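Local structure of kinesin-like protein Nod (Drosophila melanogaster, 3DC4) at residues R288-V291 with L292-V295; P188-S191 with Q192-H196. The protein is a nonmotile kinesin whose ATP-hydrolysing motor domain, the part described here, binds microtubules and their plus ends, and is required to segregate non-exchange chromosomes in meiosis. All coordinates share one frame; numbering follows the deposited sequence.

Contact 1 of 2, residues R288-V291 with L292-V295; sequences RDSV and LTTV
The hydroxyls of Ser290 and Thr293 meet tip to tip across the first turn of helix 291-295, Ser290 OG donating to Thr293 OG1 at 2.9 Å. Ser290 holds the N-cap; with chi1 at 74° its OG lies between its own N and C, which brings it to Thr293 OG1. Thr293 OG1 is also hydrogen-bonded to the carbonyl of Tyr287, and a valine in its place would probably leave both Ser290 OG and that carbonyl without this partner. Thr294 points back at the preceding loop, its OG1 2.9 Å from Ser290 O, with Tyr287 O a second acceptor within reach of the same proton. Tyr287 to Thr293 match the YRDSKLT motif of kinesins except for Val291 at the lysine position; as in other kinesins, this loop and short helix probably face the microtubule. Beyond the cap, Val295 N donates almost straight to Val291 O (2.8 Å, 172° at the hydrogen). Alongside this bond the two valine side chains cross at a slant, Val291 CG1 lying 3.9 Å from Val295 CG2. Both valines rest on strand 151-160, against Ile159 and Ile157 respectively, while Leu292 and Thr293 meet Ile271 of helix 267-279.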
loop_
_atom_site.group_PDB
_atom_site.type_symbol
_atom_site.label_atom_id
_atom_site.label_comp_id
_atom_site.label_asym_id
_atom_site.label_seq_id
_atom_site.Cartn_x
_atom_site.Cartn_y
_atom_site.Cartn_z
ATOM N N ARG A 288 0.089 -2.742 18.524
ATOM C CA ARG A 288 1.253 -2.007 19.008
ATOM C C ARG A 288 2.592 -2.698 18.784
ATOM O O ARG A 288 3.629 -2.209 19.233
ATOM C CB ARG A 288 1.076 -1.658 20.490
ATOM C CG ARG A 288 -0.013 -0.624 20.726
ATOM C CD ARG A 288 0.081 -0.009 22.109
ATOM N NE ARG A 288 -0.813 1.139 22.255
ATOM C CZ ARG A 288 -0.804 1.966 23.295
ATOM N NH1 ARG A 288 0.055 1.775 24.288
ATOM N NH2 ARG A 288 -1.653 2.986 23.342
ATOM N N ASP A 289 2.573 -3.830 18.087
ATOM C CA ASP A 289 3.808 -4.547 17.795
ATOM C C ASP A 289 4.717 -3.694 16.911
ATOM O O ASP A 289 5.927 -3.907 16.867
ATOM C CB ASP A 289 3.501 -5.882 17.107
ATOM C CG ASP A 289 3.532 -7.053 18.073
ATOM O OD1 ASP A 289 3.370 -6.820 19.287
ATOM O OD2 ASP A 289 3.715 -8.204 17.621
ATOM N N SER A 290 4.131 -2.725 16.212
ATOM C CA SER A 290 4.901 -1.833 15.346
ATOM C C SER A 290 4.123 -0.561 15.064
ATOM O O SER A 290 2.902 -0.530 15.187
ATOM C CB SER A 290 5.224 -2.504 14.008
ATOM O OG SER A 290 4.069 -2.563 13.188
ATOM N N VAL A 291 4.840 0.486 14.677
ATOM C CA VAL A 291 4.213 1.757 14.360
ATOM C C VAL A 291 3.301 1.608 13.147
ATOM O O VAL A 291 2.242 2.225 13.084
ATOM C CB VAL A 291 5.264 2.831 14.054
ATOM C CG1 VAL A 291 4.576 4.131 13.679
ATOM C CG2 VAL A 291 6.164 3.032 15.266
ATOM N N LEU A 292 3.718 0.788 12.186
ATOM C CA LEU A 292 2.932 0.570 10.977
ATOM C C LEU A 292 1.534 0.034 11.287
ATOM O O LEU A 292 0.538 0.557 10.788
ATOM C CB LEU A 292 3.656 -0.406 10.046
ATOM C CG LEU A 292 3.045 -0.624 8.651
ATOM C CD1 LEU A 292 2.916 0.703 7.925
ATOM C CD2 LEU A 292 3.922 -1.582 7.868
ATOM N N THR A 293 1.460 -1.004 12.114
ATOM C CA THR A 293 0.172 -1.595 12.455
ATOM C C THR A 293 -0.627 -0.721 13.420
ATOM O O THR A 293 -1.834 -0.898 13.574
ATOM C CB THR A 293 0.344 -3.020 13.044
ATOM O OG1 THR A 293 1.361 -3.015 14.054
ATOM C CG2 THR A 293 0.725 -4.001 11.941
ATOM N N THR A 294 0.050 0.220 14.068
ATOM C CA THR A 294 -0.614 1.131 14.988
ATOM C C THR A 294 -1.286 2.232 14.166
ATOM O O THR A 294 -2.468 2.522 14.347
ATOM C CB THR A 294 0.398 1.754 15.976
ATOM O OG1 THR A 294 0.926 0.725 16.822
ATOM C CG2 THR A 294 -0.273 2.808 16.845
ATOM N N VAL A 295 -0.534 2.826 13.244
ATOM C CA VAL A 295 -1.071 3.878 12.385
ATOM C C VAL A 295 -2.215 3.351 11.522
ATOM O O VAL A 295 -3.200 4.051 11.289
ATOM C CB VAL A 295 0.024 4.452 11.467
ATOM C CG1 VAL A 295 -0.588 5.452 10.488
ATOM C CG2 VAL A 295 1.097 5.126 12.310
#

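Contact 2 of 2, residues P188-S191 with Q192-H196; sequences PLHS and QADLH
From Leu189 the backbone turns through His190 and Ser191 into helix 192-204, with Ser191 extended at the N-cap, and this bend brings Leu189 CA to 5.5 Å from Asp194 CA. Asp194, in the first turn, reaches back to the bend. Its CG stands beside its backbone N and anti to its carbonyl carbon (chi1 -67°), which brings the carboxylate to the amides of His190 and Ser191. OD2 accepts the N-H of His190 at 2.9 Å, met on the anti side and 21° out of the carboxylate plane, and takes a weak second bond from Ser191 N at 3.3 Å. This weak bond resembles one half of a capping box, in which the third helical residue returns to the N-cap amide; the reciprocal bond from Ser191 OG to Asp194 N is not made. A carboxylate here, close to the start of the helix, is likely to be favoured by the helix dipole. The His190 side chain stands obliquely to the carboxylate, their planes 74° apart, with His190 CB 3.4 Å from Asp194 OD2. Ser191 O accepts weakly from both Asp194 N and Leu195 N. Its hydroxyl touches the Ala193 methyl (Ser191 OG to Ala193 CB 3.6 Å), and a water that takes the Ala193 N-H at 2.8 Å also makes a weak, long bond to Ser191 OG. On the inner side, the side chains of Leu189 and Asp194 run antiparallel past one another, Leu189 CD2 packing 3.6 Å from Asp194 CB. Leu189 and Leu195 continue this apolar side onto Leu132 of helix 127-141, which Gln192 also touches while its NE2 bonds weakly to Pro129 O. Leu189 also meets Phe136, and its backbone is hydrogen-bonded to Val152 of strand 151-160, on which Pro188 packs through Tyr153.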
loop_
_atom_site.group_PDB
_atom_site.type_symbol
_atom_site.label_atom_id
_atom_site.label_comp_id
_atom_site.label_asym_id
_atom_site.label_seq_id
_atom_site.Cartn_x
_atom_site.Cartn_y
_atom_site.Cartn_z
ATOM N N PRO A 188 -7.456 19.007 1.984
ATOM C CA PRO A 188 -8.513 18.870 0.976
ATOM C C PRO A 188 -8.022 18.449 -0.410
ATOM O O PRO A 188 -6.937 18.836 -0.836
ATOM C CB PRO A 188 -9.139 20.266 0.949
ATOM C CG PRO A 188 -8.948 20.737 2.357
ATOM C CD PRO A 188 -7.529 20.331 2.632
ATOM N N LEU A 189 -8.824 17.651 -1.104
ATOM C CA LEU A 189 -8.487 17.220 -2.456
ATOM C C LEU A 189 -9.684 17.461 -3.361
ATOM O O LEU A 189 -10.778 16.949 -3.113
ATOM C CB LEU A 189 -8.118 15.735 -2.495
ATOM C CG LEU A 189 -6.797 15.328 -1.836
ATOM C CD1 LEU A 189 -6.511 13.868 -2.163
ATOM C CD2 LEU A 189 -5.667 16.216 -2.339
ATOM N N HIS A 190 -9.473 18.252 -4.407
ATOM C CA HIS A 190 -10.533 18.564 -5.360
ATOM C C HIS A 190 -10.093 18.236 -6.781
ATOM O O HIS A 190 -10.918 18.174 -7.692
ATOM C CB HIS A 190 -10.906 20.048 -5.260
ATOM C CG HIS A 190 -11.503 20.433 -3.942
ATOM N ND1 HIS A 190 -12.780 20.075 -3.569
ATOM C CD2 HIS A 190 -10.987 21.125 -2.900
ATOM C CE1 HIS A 190 -13.026 20.531 -2.355
ATOM N NE2 HIS A 190 -11.954 21.172 -1.924
ATOM N N SER A 191 -8.792 18.024 -6.961
ATOM C CA SER A 191 -8.237 17.710 -8.273
ATOM C C SER A 191 -6.823 17.152 -8.144
ATOM O O SER A 191 -6.235 17.168 -7.064
ATOM C CB SER A 191 -8.186 18.969 -9.133
ATOM O OG SER A 191 -7.211 19.864 -8.625
ATOM N N GLN A 192 -6.274 16.679 -9.258
ATOM C CA GLN A 192 -4.927 16.123 -9.273
ATOM C C GLN A 192 -3.904 17.144 -8.801
ATOM O O GLN A 192 -2.898 16.790 -8.181
ATOM C CB GLN A 192 -4.563 15.655 -10.686
ATOM C CG GLN A 192 -5.300 14.404 -11.155
ATOM C CD GLN A 192 -4.957 13.178 -10.322
ATOM O OE1 GLN A 192 -3.791 12.910 -10.037
ATOM N NE2 GLN A 192 -5.974 12.422 -9.937
ATOM N N ALA A 193 -4.162 18.411 -9.102
ATOM C CA ALA A 193 -3.257 19.480 -8.705
ATOM C C ALA A 193 -3.063 19.465 -7.192
ATOM O O ALA A 193 -1.947 19.628 -6.701
ATOM C CB ALA A 193 -3.816 20.831 -9.146
ATOM N N ASP A 194 -4.150 19.264 -6.453
ATOM C CA ASP A 194 -4.070 19.234 -4.999
ATOM C C ASP A 194 -3.217 18.060 -4.530
ATOM O O ASP A 194 -2.448 18.182 -3.577
ATOM C CB ASP A 194 -5.472 19.145 -4.390
ATOM C CG ASP A 194 -6.292 20.398 -4.638
ATOM O OD1 ASP A 194 -5.730 21.501 -4.497
ATOM O OD2 ASP A 194 -7.490 20.283 -4.961
ATOM N N LEU A 195 -3.351 16.925 -5.207
ATOM C CA LEU A 195 -2.567 15.747 -4.854
ATOM C C LEU A 195 -1.103 16.094 -5.067
ATOM O O LEU A 195 -0.249 15.767 -4.253
ATOM C CB LEU A 195 -2.951 14.563 -5.742
ATOM C CG LEU A 195 -2.092 13.296 -5.620
ATOM C CD1 LEU A 195 -2.144 12.759 -4.186
ATOM C CD2 LEU A 195 -2.626 12.248 -6.596
ATOM N N HIS A 196 -0.823 16.769 -6.171
ATOM C CA HIS A 196 0.541 17.163 -6.473
ATOM C C HIS A 196 1.096 18.035 -5.346
ATOM O O HIS A 196 2.247 17.876 -4.941
ATOM C CB HIS A 196 0.584 17.910 -7.805
ATOM C CG HIS A 196 1.963 18.291 -8.234
ATOM N ND1 HIS A 196 2.706 19.250 -7.577
ATOM C CD2 HIS A 196 2.748 17.830 -9.236
ATOM C CE1 HIS A 196 3.887 19.362 -8.157
ATOM N NE2 HIS A 196 3.940 18.512 -9.166
HETATM O O HOH W 1 -5.642 18.943 -11.472
#

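Overall arrangement
Both contacts are helix starts with a serine at the N-cap, set in series in the motor domain with centres 28 Å apart and nearest atoms about 16 Å apart. They share a neighbour in strand 151-160, which contact 1 meets through Ile157 and Ile159 and contact 2 through Val152, Tyr153 and Ala154. Contact 1, beside helix 267-279, is the more buried, with four of its eight touching residues buried; two hydroxyls bond to each other, and the first helical amide goes to Glu162 of another loop. In contact 2 two are buried and three exposed; the carboxylate comes from within the helix, Asp194, a water also takes a helical amide, and the leucines meet helix 127-141.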